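Local coordinates for PHOX (Pseudomonas fluorescens, PDB 4A9V), which catalyses the hydrolysis of phosphate monoesters as an alkaline phosphatase, using an iron-calcium cofactor held in a beta-propeller, at residues Ser8-Phe13 with Cys513-Thr518; Ser467-Gln472 with Gly519-Phe524; Val391-Gly396 with Leu481-Ala486; Arg488-Thr493 with Thr534-Ser539. One frame throughout, in Å; residues are numbered along the deposited sequence. Where two conformers were deposited one is given.

Interaction 1 (Ser8-Phe13 with Cys513-Thr518); sequences SRLLGF and CADPAT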
loop_
_atom_site.group_PDB
_atom_site.type_symbol
_atom_site.label_atom_id
_atom_site.label_comp_id
_atom_site.label_asym_id
_atom_site.label_seq_id
_atom_site.Cartn_x
_atom_site.Cartn_y
_atom_site.Cartn_z
ATOM N N SER A 8 29.464 4.899 2.592
ATOM C CA SER A 8 28.504 4.490 1.527
ATOM C C SER A 8 28.667 5.356 0.280
ATOM O O SER A 8 28.965 6.548 0.372
ATOM C CB SER A 8 27.064 4.579 2.038
ATOM O OG SER A 8 26.140 4.300 1.000
ATOM N N ARG A 9 28.618 4.708 -0.879
ATOM C CA ARG A 9 28.581 5.407 -2.156
ATOM C C ARG A 9 27.234 6.105 -2.338
ATOM O O ARG A 9 27.143 7.140 -3.000
ATOM C CB ARG A 9 28.817 4.406 -3.291
ATOM C CG ARG A 9 28.685 4.983 -4.690
ATOM C CD ARG A 9 28.650 3.878 -5.737
ATOM N NE ARG A 9 27.806 2.755 -5.331
ATOM C CZ ARG A 9 26.547 2.586 -5.727
ATOM N NH1 ARG A 9 25.961 3.505 -6.481
ATOM N NH2 ARG A 9 25.842 1.545 -5.294
ATOM N N LEU A 10 26.219 5.599 -1.650
ATOM C CA LEU A 10 24.839 5.928 -1.965
ATOM C C LEU A 10 24.286 6.986 -1.032
ATOM O O LEU A 10 23.312 7.642 -1.372
ATOM C CB LEU A 10 23.943 4.690 -1.886
ATOM C CG LEU A 10 24.073 3.711 -3.043
ATOM C CD1 LEU A 10 23.270 2.458 -2.742
ATOM C CD2 LEU A 10 23.601 4.371 -4.326
ATOM N N LEU A 11 24.699 6.945 0.228
ATOM C CA LEU A 11 24.048 7.758 1.245
ATOM C C LEU A 11 24.777 9.092 1.411
ATOM O O LEU A 11 25.891 9.137 1.937
ATOM C CB LEU A 11 23.975 6.998 2.568
ATOM C CG LEU A 11 23.220 5.662 2.505
ATOM C CD1 LEU A 11 23.249 4.971 3.856
ATOM C CD2 LEU A 11 21.786 5.842 2.024
ATOM N N GLY A 12 24.189 10.155 0.866
ATOM C CA GLY A 12 24.898 11.418 0.704
ATOM C C GLY A 12 24.600 12.458 1.773
ATOM O O GLY A 12 25.143 13.561 1.725
ATOM N N PHE A 13 23.761 12.105 2.744
ATOM C CA PHE A 13 23.338 13.026 3.799
ATOM C C PHE A 13 23.624 12.406 5.170
ATOM O O PHE A 13 23.753 11.192 5.294
ATOM C CB PHE A 13 21.845 13.331 3.664
ATOM C CG PHE A 13 20.960 12.125 3.846
ATOM C CD1 PHE A 13 20.738 11.232 2.802
ATOM C CD2 PHE A 13 20.487 11.794 5.101
ATOM C CE1 PHE A 13 20.049 10.050 3.015
ATOM C CE2 PHE A 13 19.806 10.610 5.318
ATOM C CZ PHE A 13 19.605 9.727 4.278
ATOM N N CYS A 513 16.829 5.984 4.673
ATOM C CA CYS A 513 17.450 5.574 3.433
ATOM C C CYS A 513 18.527 4.550 3.741
ATOM O O CYS A 513 19.294 4.712 4.686
ATOM C CB CYS A 513 18.065 6.787 2.735
ATOM S SG CYS A 513 18.509 6.502 1.007
ATOM N N ALA A 514 18.590 3.507 2.922
ATOM C CA ALA A 514 19.479 2.380 3.162
ATOM C C ALA A 514 20.316 2.059 1.930
ATOM O O ALA A 514 19.863 2.213 0.786
ATOM C CB ALA A 514 18.681 1.158 3.581
ATOM N N ASP A 515 21.507 1.530 2.191
ATOM C CA ASP A 515 22.402 0.990 1.174
ATOM C C ASP A 515 22.256 -0.533 1.153
ATOM O O ASP A 515 22.607 -1.201 2.124
ATOM C CB ASP A 515 23.840 1.381 1.535
ATOM C CG ASP A 515 24.847 0.969 0.490
ATOM O OD1 ASP A 515 24.704 -0.126 -0.079
ATOM O OD2 ASP A 515 25.801 1.737 0.253
ATOM N N PRO A 516 21.671 -1.082 0.080
ATOM C CA PRO A 516 21.424 -2.519 0.047
ATOM C C PRO A 516 22.670 -3.380 0.231
ATOM O O PRO A 516 22.592 -4.469 0.810
ATOM C CB PRO A 516 20.818 -2.727 -1.343
ATOM C CG PRO A 516 20.116 -1.447 -1.621
ATOM C CD PRO A 516 21.023 -0.390 -1.049
ATOM N N ALA A 517 23.808 -2.912 -0.267
ATOM C CA ALA A 517 25.039 -3.699 -0.233
ATOM C C ALA A 517 25.650 -3.725 1.164
ATOM O O ALA A 517 26.238 -4.726 1.581
ATOM C CB ALA A 517 26.044 -3.158 -1.238
ATOM N N THR A 518 25.594 -2.602 1.863
ATOM C CA THR A 518 26.323 -2.495 3.113
ATOM C C THR A 518 25.417 -2.683 4.316
ATOM O O THR A 518 25.905 -2.958 5.409
ATOM C CB THR A 518 27.032 -1.145 3.263
ATOM O OG1 THR A 518 26.047 -0.129 3.457
ATOM C CG2 THR A 518 27.886 -0.825 2.041
HETATM O O HOH W 1 25.841 -0.015 -2.697
#
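Leu-11 lays its CD2 methyl against the thiol of Cys-513, 3.5 Å from SG, while its CD1 branch faces the backbone of Cys-513 and Asp-515. Beside it the ring of Phe-13 turns an edge, not a face, to the same cysteine: CZ lies 3.7 Å from Cys-513 CB, near the ring plane. At the other end Ser-8 OG donates to Asp-515 OD2 at 2.7 Å, on the anti lone pair, the one turned away from OD1. The serine oxygen also accepts from Leu-10 N and Leu-11 N, an ST turn and ST motif, and three bonds thus grip it. The segment 513-518 leaves strand 510-514 of a four-stranded antiparallel propeller blade, and Asp-515 starts the turn toward strand 521-526: its OD1 takes Ala-517 N (2.9 Å) nearly along the C-O axis, an Asx turn, and Thr-518 N from above the carboxylate plane. With CG anti to its own backbone N (chi1 -175°), the carboxylate reaches across to Ser-8. Leu-10 crosses this side chain at about a right angle, CD1 3.9 Å from Asp-515 CG and 4.0 Å from Pro-516 CD. A water joins Asp-515 OD1 to NH2 of the poorly ordered Arg-9.

Interaction 2 (Ser467-Gln472 with Gly519-Phe524); sequences SNITPQ and GEIRRF
Arg-523 points its guanidinium at the backbone of Gln-472, taking the carbonyl oxygen at the edge of the group. NH1 donates to Gln-472 O at 2.7 Å, in the carbonyl plane but with the oxygen tilted 20° from the guanidinium plane; NH2 adds a weak bond to the same atom. The arginine chain runs extended to CD and bends at chi3 (-64°), which swings its nitrogens to this carbonyl. NH1 also bonds Ile-16 O, and NH2 bonds Met-474 O. An alanine here would probably leave these three carbonyls without the guanidinium that bridges them. The Gln-472 amide passes at a slant, its plane 57° from that of the guanidinium, and its OE1 is bonded to Ser-15 instead. At the other end Asn-468 keeps the amide flat to its acceptor: ND2 donates to Gly-519 O at 2.9 Å, fairly straight, with the oxygen in the amide plane, while OD1 is bonded to Ser-466. Ile-521 CD1 lies 4.0 Å from that ND2 and 4.4 Å from Ile-469 CD1. Between the two ends a water connects Asn-468 O with Ile-521 N. The loop 467-472 thus runs along strand 521-526, an outermost strand of its four-stranded antiparallel sheet, where Ile-521 also packs on Leu-512 of strand 510-514 and on Val-450 of strand 443-451.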
loop_
_atom_site.group_PDB
_atom_site.type_symbol
_atom_site.label_atom_id
_atom_site.label_comp_id
_atom_site.label_asym_id
_atom_site.label_seq_id
_atom_site.Cartn_x
_atom_site.Cartn_y
_atom_site.Cartn_z
ATOM N N SER A 467 22.376 -5.485 13.801
ATOM C CA SER A 467 23.503 -4.621 14.102
ATOM C C SER A 467 23.511 -3.331 13.284
ATOM O O SER A 467 24.261 -2.406 13.602
ATOM C CB SER A 467 24.803 -5.376 13.873
ATOM O OG SER A 467 24.875 -5.825 12.534
ATOM N N ASN A 468 22.769 -3.304 12.178
ATOM C CA ASN A 468 22.607 -2.076 11.402
ATOM C C ASN A 468 21.563 -1.112 11.970
ATOM O O ASN A 468 21.396 0.008 11.459
ATOM C CB ASN A 468 22.376 -2.365 9.902
ATOM C CG ASN A 468 21.272 -3.385 9.614
ATOM O OD1 ASN A 468 20.906 -4.226 10.446
ATOM N ND2 ASN A 468 20.814 -3.378 8.360
ATOM N N ILE A 469 20.948 -1.502 13.081
ATOM C CA ILE A 469 20.149 -0.599 13.904
ATOM C C ILE A 469 21.002 -0.093 15.067
ATOM O O ILE A 469 21.609 -0.883 15.787
ATOM C CB ILE A 469 18.901 -1.320 14.465
ATOM C CG1 ILE A 469 17.981 -1.779 13.329
ATOM C CG2 ILE A 469 18.158 -0.416 15.433
ATOM C CD1 ILE A 469 17.447 -0.655 12.464
ATOM N N THR A 470 20.939 1.208 15.307
ATOM C CA THR A 470 21.675 1.843 16.387
ATOM C C THR A 470 20.747 2.739 17.193
ATOM O O THR A 470 19.676 3.106 16.715
ATOM C CB THR A 470 22.814 2.718 15.838
ATOM O OG1 THR A 470 22.256 3.878 15.208
ATOM C CG2 THR A 470 23.673 1.945 14.848
ATOM N N PRO A 471 21.228 3.240 18.341
ATOM C CA PRO A 471 20.394 4.193 19.059
ATOM C C PRO A 471 20.138 5.478 18.282
ATOM O O PRO A 471 19.133 6.147 18.523
ATOM C CB PRO A 471 21.197 4.459 20.335
ATOM C CG PRO A 471 21.881 3.156 20.579
ATOM C CD PRO A 471 22.295 2.698 19.203
ATOM N N GLN A 472 21.017 5.806 17.341
ATOM C CA GLN A 472 20.826 7.008 16.539
ATOM C C GLN A 472 19.742 6.850 15.471
ATOM O O GLN A 472 18.948 7.771 15.285
ATOM C CB GLN A 472 22.138 7.473 15.909
ATOM C CG GLN A 472 22.049 8.892 15.349
ATOM C CD GLN A 472 21.241 8.992 14.058
ATOM O OE1 GLN A 472 21.226 8.065 13.246
ATOM N NE2 GLN A 472 20.657 10.158 13.814
ATOM N N GLY A 519 24.113 -2.503 4.127
ATOM C CA GLY A 519 23.160 -2.573 5.213
ATOM C C GLY A 519 22.980 -1.282 5.988
ATOM O O GLY A 519 22.129 -1.220 6.868
ATOM N N GLU A 520 23.776 -0.259 5.677
ATOM C CA GLU A 520 23.712 0.984 6.434
ATOM C C GLU A 520 22.363 1.673 6.235
ATOM O O GLU A 520 21.871 1.777 5.106
ATOM C CB GLU A 520 24.849 1.927 6.030
ATOM C CG GLU A 520 24.905 3.178 6.891
ATOM C CD GLU A 520 26.053 4.113 6.559
ATOM O OE1 GLU A 520 26.814 3.848 5.601
ATOM O OE2 GLU A 520 26.136 5.170 7.221
ATOM N N ILE A 521 21.821 2.222 7.320
ATOM C CA ILE A 521 20.550 2.943 7.315
ATOM C C ILE A 521 20.733 4.301 7.988
ATOM O O ILE A 521 21.303 4.377 9.082
ATOM C CB ILE A 521 19.462 2.144 8.067
ATOM C CG1 ILE A 521 19.231 0.796 7.379
ATOM C CG2 ILE A 521 18.170 2.939 8.132
ATOM C CD1 ILE A 521 18.459 -0.209 8.211
ATOM N N ARG A 522 20.268 5.362 7.331
ATOM C CA ARG A 522 20.279 6.714 7.891
ATOM C C ARG A 522 18.875 7.305 7.881
ATOM O O ARG A 522 18.140 7.168 6.903
ATOM C CB ARG A 522 21.226 7.617 7.094
ATOM C CG ARG A 522 22.674 7.169 7.141
ATOM C CD ARG A 522 23.593 8.142 6.430
ATOM N NE ARG A 522 24.931 7.582 6.373
ATOM C CZ ARG A 522 25.994 8.210 5.903
ATOM N NH1 ARG A 522 25.890 9.440 5.438
ATOM N NH2 ARG A 522 27.150 7.572 5.852
ATOM N N ARG A 523 18.504 7.998 8.951
ATOM C CA ARG A 523 17.218 8.684 9.011
ATOM C C ARG A 523 17.260 9.949 8.167
ATOM O O ARG A 523 18.197 10.748 8.281
ATOM C CB ARG A 523 16.849 9.025 10.457
ATOM C CG ARG A 523 15.417 9.501 10.610
ATOM C CD ARG A 523 15.064 9.850 12.048
ATOM N NE ARG A 523 15.127 8.692 12.933
ATOM C CZ ARG A 523 16.082 8.471 13.832
ATOM N NH1 ARG A 523 17.093 9.317 13.986
ATOM N NH2 ARG A 523 15.991 7.427 14.643
ATOM N N PHE A 524 16.250 10.117 7.316
ATOM C CA PHE A 524 16.210 11.205 6.339
ATOM C C PHE A 524 15.148 12.259 6.666
ATOM O O PHE A 524 15.396 13.447 6.473
ATOM C CB PHE A 524 15.974 10.633 4.934
ATOM C CG PHE A 524 15.821 11.680 3.868
ATOM C CD1 PHE A 524 16.927 12.280 3.297
ATOM C CD2 PHE A 524 14.566 12.036 3.406
ATOM C CE1 PHE A 524 16.776 13.260 2.331
ATOM C CE2 PHE A 524 14.414 12.989 2.417
ATOM C CZ PHE A 524 15.523 13.585 1.860
HETATM O O HOH W 2 23.200 1.329 9.850
HETATM O O HOH W 3 16.906 7.552 17.411
#

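Interaction 3 (Val391-Gly396 with Leu481-Ala486); sequences VSPKDG and LGFDKA
A tight turn held by an ST motif, linking strands 386-391 and 398-402, receives the ring of Phe-483 from the end of strand 478-483. Ser-392 CA sits over one face of that ring, 3.8 Å from its centroid and 23° off the normal, a CH-pi contact displaced toward the CE2 side. Ser-392 CB follows at 3.7 Å from Phe-483 CZ. The pyrrolidine of Pro-393 crosses the aromatic side chain at a slant, with CD 3.6 Å from Phe-483 CB, and its CG reaches Asp-484 O. Phe-483 also meets the ring of Tyr-399 edge-to-face. With an alanine in place of Phe-483, Ser-392 CA and Pro-393 CD would probably face a gap, and Tyr-399 would lose its aromatic mate. What shapes the turn is Ser-392 OG: held anti to the backbone N (chi1 168°), it accepts from Lys-394 N at 3.0 Å and from Asp-395 N at 3.1 Å, while Gly-396 N bonds back to Ser-392 O. In the beta-propeller this loop follows strand 386-391, outermost in one antiparallel sheet, and meets the end of 478-483, outermost in another. Beyond the phenylalanine the contact turns outward: Lys-394 is bent at chi2 (-64°), and its CE lies 3.4 Å from Lys-485 O and 3.6 Å from Ala-486 O. The ammonium of Lys-485 is bonded to Pro-540 O.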
loop_
_atom_site.group_PDB
_atom_site.type_symbol
_atom_site.label_atom_id
_atom_site.label_comp_id
_atom_site.label_asym_id
_atom_site.label_seq_id
_atom_site.Cartn_x
_atom_site.Cartn_y
_atom_site.Cartn_z
ATOM N N VAL A 391 11.401 -3.999 -5.992
ATOM C CA VAL A 391 12.392 -4.750 -6.741
ATOM C C VAL A 391 13.528 -3.787 -7.106
ATOM O O VAL A 391 13.290 -2.746 -7.718
ATOM C CB VAL A 391 11.759 -5.330 -8.029
ATOM C CG1 VAL A 391 12.804 -6.079 -8.838
ATOM C CG2 VAL A 391 10.586 -6.243 -7.691
ATOM N N SER A 392 14.762 -4.116 -6.749
ATOM C CA SER A 392 15.876 -3.232 -7.077
ATOM C C SER A 392 15.998 -3.070 -8.583
ATOM O O SER A 392 16.116 -4.058 -9.296
ATOM C CB SER A 392 17.181 -3.799 -6.551
ATOM O OG SER A 392 18.265 -3.091 -7.109
ATOM N N PRO A 393 16.149 -1.825 -9.058
ATOM C CA PRO A 393 16.405 -1.615 -10.482
ATOM C C PRO A 393 17.844 -1.947 -10.872
ATOM O O PRO A 393 18.156 -2.030 -12.055
ATOM C CB PRO A 393 16.124 -0.124 -10.673
ATOM C CG PRO A 393 16.402 0.478 -9.339
ATOM C CD PRO A 393 15.978 -0.557 -8.329
ATOM N N LYS A 394 18.711 -2.115 -9.881
ATOM C CA LYS A 394 20.120 -2.405 -10.129
ATOM C C LYS A 394 20.408 -3.897 -10.204
ATOM O O LYS A 394 21.197 -4.316 -11.043
ATOM C CB LYS A 394 21.006 -1.750 -9.066
ATOM C CG LYS A 394 21.014 -0.230 -9.124
ATOM C CD LYS A 394 21.615 0.260 -10.431
ATOM C CE LYS A 394 22.024 1.720 -10.359
ATOM N NZ LYS A 394 22.613 2.180 -11.645
ATOM N N ASP A 395 19.816 -4.696 -9.320
ATOM C CA ASP A 395 20.148 -6.118 -9.292
ATOM C C ASP A 395 18.962 -7.055 -9.133
ATOM O O ASP A 395 19.139 -8.276 -9.068
ATOM C CB ASP A 395 21.229 -6.423 -8.247
ATOM C CG ASP A 395 20.712 -6.402 -6.816
ATOM O OD1 ASP A 395 19.524 -6.117 -6.572
ATOM O OD2 ASP A 395 21.528 -6.727 -5.922
ATOM N N GLY A 396 17.755 -6.505 -9.168
ATOM C CA GLY A 396 16.555 -7.322 -9.195
ATOM C C GLY A 396 16.154 -7.993 -7.898
ATOM O O GLY A 396 15.148 -8.692 -7.859
ATOM N N LEU A 481 8.103 1.238 1.043
ATOM C CA LEU A 481 9.451 1.133 0.487
ATOM C C LEU A 481 9.457 1.764 -0.894
ATOM O O LEU A 481 8.456 1.692 -1.615
ATOM C CB LEU A 481 9.870 -0.330 0.343
ATOM C CG LEU A 481 10.061 -1.174 1.599
ATOM C CD1 LEU A 481 10.364 -2.606 1.187
ATOM C CD2 LEU A 481 11.164 -0.617 2.480
ATOM N N GLY A 482 10.610 2.272 -1.312
ATOM C CA GLY A 482 10.791 2.676 -2.697
ATOM C C GLY A 482 12.255 2.658 -3.050
ATOM O O GLY A 482 13.081 3.075 -2.256
ATOM N N PHE A 483 12.578 2.249 -4.269
ATOM C CA PHE A 483 13.912 2.449 -4.821
ATOM C C PHE A 483 13.928 3.702 -5.675
ATOM O O PHE A 483 12.959 3.991 -6.387
ATOM C CB PHE A 483 14.338 1.253 -5.679
ATOM C CG PHE A 483 15.046 0.177 -4.907
ATOM C CD1 PHE A 483 16.354 0.358 -4.499
ATOM C CD2 PHE A 483 14.417 -1.028 -4.621
ATOM C CE1 PHE A 483 17.016 -0.621 -3.801
ATOM C CE2 PHE A 483 15.077 -2.011 -3.909
ATOM C CZ PHE A 483 16.387 -1.816 -3.523
ATOM N N ASP A 484 15.062 4.389 -5.692
ATOM C CA ASP A 484 15.337 5.344 -6.745
ATOM C C ASP A 484 16.286 4.740 -7.771
ATOM O O ASP A 484 16.746 3.601 -7.635
ATOM C CB ASP A 484 15.860 6.674 -6.179
ATOM C CG ASP A 484 17.150 6.533 -5.399
ATOM O OD1 ASP A 484 17.950 5.630 -5.708
ATOM O OD2 ASP A 484 17.395 7.414 -4.543
ATOM N N LYS A 485 16.528 5.472 -8.851
ATOM C CA LYS A 485 17.282 4.935 -9.979
ATOM C C LYS A 485 18.715 4.598 -9.588
ATOM O O LYS A 485 19.315 3.684 -10.145
ATOM C CB LYS A 485 17.279 5.927 -11.145
ATOM C CG LYS A 485 15.931 6.053 -11.834
ATOM C CD LYS A 485 15.981 7.084 -12.945
ATOM C CE LYS A 485 14.632 7.244 -13.622
ATOM N NZ LYS A 485 14.666 8.270 -14.699
ATOM N N ALA A 486 19.260 5.325 -8.619
ATOM C CA ALA A 486 20.620 5.082 -8.154
ATOM C C ALA A 486 20.736 3.802 -7.337
ATOM O O ALA A 486 21.840 3.316 -7.121
ATOM C CB ALA A 486 21.110 6.264 -7.338
#

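Interaction 4 (Arg488-Thr493 with Thr534-Ser539); sequences RLWILT and TGISFS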
loop_
_atom_site.group_PDB
_atom_site.type_symbol
_atom_site.label_atom_id
_atom_site.label_comp_id
_atom_site.label_asym_id
_atom_site.label_seq_id
_atom_site.Cartn_x
_atom_site.Cartn_y
_atom_site.Cartn_z
ATOM N N ARG A 488 19.294 3.560 -4.079
ATOM C CA ARG A 488 18.964 3.790 -2.678
ATOM C C ARG A 488 17.608 3.163 -2.367
ATOM O O ARG A 488 16.665 3.316 -3.131
ATOM C CB ARG A 488 18.908 5.286 -2.370
ATOM C CG ARG A 488 20.266 5.957 -2.204
ATOM C CD ARG A 488 20.154 7.475 -2.105
ATOM N NE ARG A 488 19.937 8.091 -3.411
ATOM C CZ ARG A 488 20.909 8.474 -4.233
ATOM N NH1 ARG A 488 22.179 8.324 -3.891
ATOM N NH2 ARG A 488 20.597 8.991 -5.413
ATOM N N LEU A 489 17.517 2.522 -1.209
ATOM C CA LEU A 489 16.272 1.982 -0.692
ATOM C C LEU A 489 15.701 2.911 0.364
ATOM O O LEU A 489 16.280 3.082 1.437
ATOM C CB LEU A 489 16.507 0.593 -0.086
ATOM C CG LEU A 489 15.265 -0.060 0.526
ATOM C CD1 LEU A 489 14.192 -0.319 -0.521
ATOM C CD2 LEU A 489 15.655 -1.357 1.225
ATOM N N TRP A 490 14.528 3.447 0.082
ATOM C CA TRP A 490 13.836 4.363 0.977
ATOM C C TRP A 490 12.808 3.599 1.771
ATOM O O TRP A 490 12.080 2.767 1.227
ATOM C CB TRP A 490 13.185 5.473 0.158
ATOM C CG TRP A 490 14.181 6.286 -0.623
ATOM C CD1 TRP A 490 14.688 6.025 -1.889
ATOM C CD2 TRP A 490 14.872 7.485 -0.167
ATOM N NE1 TRP A 490 15.602 6.976 -2.248
ATOM C CE2 TRP A 490 15.752 7.890 -1.255
ATOM C CE3 TRP A 490 14.827 8.250 0.985
ATOM C CZ2 TRP A 490 16.540 9.023 -1.177
ATOM C CZ3 TRP A 490 15.641 9.377 1.063
ATOM C CH2 TRP A 490 16.457 9.767 -0.003
ATOM N N ILE A 491 12.823 3.799 3.090
ATOM C CA ILE A 491 12.032 3.034 4.051
ATOM C C ILE A 491 11.115 3.999 4.803
ATOM O O ILE A 491 11.586 4.993 5.358
ATOM C CB ILE A 491 12.943 2.347 5.093
ATOM C CG1 ILE A 491 13.919 1.379 4.424
ATOM C CG2 ILE A 491 12.104 1.642 6.144
ATOM C CD1 ILE A 491 15.079 0.961 5.309
ATOM N N LEU A 492 9.811 3.747 4.763
ATOM C CA LEU A 492 8.819 4.653 5.329
ATOM C C LEU A 492 8.155 3.933 6.499
ATOM O O LEU A 492 7.922 2.731 6.419
ATOM C CB LEU A 492 7.778 5.008 4.259
ATOM C CG LEU A 492 8.255 5.896 3.103
ATOM C CD1 LEU A 492 9.261 5.237 2.166
ATOM C CD2 LEU A 492 7.062 6.375 2.303
ATOM N N THR A 493 7.840 4.645 7.576
ATOM C CA THR A 493 7.315 3.979 8.761
ATOM C C THR A 493 5.873 4.319 9.110
ATOM O O THR A 493 5.392 5.438 8.904
ATOM C CB THR A 493 8.205 4.155 10.014
ATOM O OG1 THR A 493 8.048 5.461 10.591
ATOM C CG2 THR A 493 9.652 3.930 9.692
ATOM N N THR A 534 3.942 7.649 4.116
ATOM C CA THR A 534 3.522 6.627 3.180
ATOM C C THR A 534 3.382 7.235 1.794
ATOM O O THR A 534 3.034 8.401 1.662
ATOM C CB THR A 534 2.221 5.966 3.647
ATOM O OG1 THR A 534 1.946 4.823 2.831
ATOM C CG2 THR A 534 1.056 6.947 3.652
ATOM N N GLY A 535 3.628 6.432 0.766
ATOM C CA GLY A 535 3.606 6.927 -0.601
ATOM C C GLY A 535 4.950 7.520 -0.975
ATOM O O GLY A 535 5.471 8.387 -0.268
ATOM N N ILE A 536 5.516 7.052 -2.079
ATOM C CA ILE A 536 6.776 7.598 -2.567
ATOM C C ILE A 536 6.824 7.527 -4.084
ATOM O O ILE A 536 6.438 6.526 -4.687
ATOM C CB ILE A 536 7.994 6.899 -1.925
ATOM C CG1 ILE A 536 9.293 7.560 -2.384
ATOM C CG2 ILE A 536 7.995 5.398 -2.190
ATOM C CD1 ILE A 536 10.497 7.127 -1.579
ATOM N N SER A 537 7.247 8.624 -4.699
ATOM C CA SER A 537 7.515 8.687 -6.139
ATOM C C SER A 537 8.670 9.654 -6.356
ATOM O O SER A 537 8.869 10.555 -5.555
ATOM C CB SER A 537 6.293 9.211 -6.899
ATOM O OG SER A 537 5.155 8.394 -6.700
ATOM N N PHE A 538 9.384 9.508 -7.461
ATOM C CA PHE A 538 10.417 10.455 -7.840
ATOM C C PHE A 538 10.053 11.110 -9.165
ATOM O O PHE A 538 9.534 10.465 -10.072
ATOM C CB PHE A 538 11.766 9.746 -7.967
ATOM C CG PHE A 538 12.340 9.310 -6.653
ATOM C CD1 PHE A 538 11.964 8.108 -6.075
ATOM C CD2 PHE A 538 13.261 10.106 -5.994
ATOM C CE1 PHE A 538 12.426 7.755 -4.822
ATOM C CE2 PHE A 538 13.725 9.759 -4.737
ATOM C CZ PHE A 538 13.328 8.567 -4.163
ATOM N N SER A 539 10.474 12.354 -9.346
ATOM C CA SER A 539 10.530 12.908 -10.685
ATOM C C SER A 539 11.514 12.078 -11.509
ATOM O O SER A 539 12.466 11.515 -10.966
ATOM C CB SER A 539 10.970 14.370 -10.630
ATOM O OG SER A 539 12.233 14.477 -10.006
#
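Trp-490 and Phe-538 meet between two neighbouring sheets of the beta-propeller, where strand 489-493 faces strand 532-538. The segment axes pass 7.7 Å apart and run nearly antiparallel, at 158°, and the side chains of Trp-490, Leu-492, Ile-536 and Phe-538 fill most of the interval. The leading bump is the CZ corner of Phe-538, which lies over one face of the indole toward the rim, 3.4 Å from Trp-490 NE1. The two rings meet at a slant, planes 49° apart, so the phenyl leans on the indole without stacking flat, and the indole N-H keeps a polar partner in Asp-484 OD2. Ile-536 supplies the next bump. Its CG1 lies anti to the backbone N (chi1 -176°), carrying CD1 up to Trp-490 CB at 3.6 Å, and the two side chains cross at about a right angle. Thr-534 lies about 4 Å, side chain to side chain, from Glu-532, which binds a lithium ion here and calcium in another structure of this protein, and bonds through OG1 to Asp-69 of the diiron pocket. Leu-492 settles on the backbone at Thr-534 and Gly-535: its CD2 methyl touches Thr-534 CA at 3.7 Å, sits 4.4 Å from Ile-536 CB and ends 3.6 Å from Gly-535 O.

How the interactions relate
All four contacts reach one four-stranded antiparallel sheet, 478-483, 489-493, 510-514 and 521-526. Interaction 4 lies deepest, its centre about 12 Å from the chain centre, and is apolar, closest of the four to the metals. Interactions 1 and 2 have centres about 24 Å out, still largely buried, and bring loops to strands 510-514 and 521-526 with polar bonds; Phe-13 O meets Arg-522 NH1 between them. Interaction 3 is only partly buried and combines ring packing with a lysine methylene laid on carbonyl oxygens. Arg-488 connects three of them, bonding Leu-10 O of interaction 1 and Asp-484 of interaction 3 from the strand segment of interaction 4.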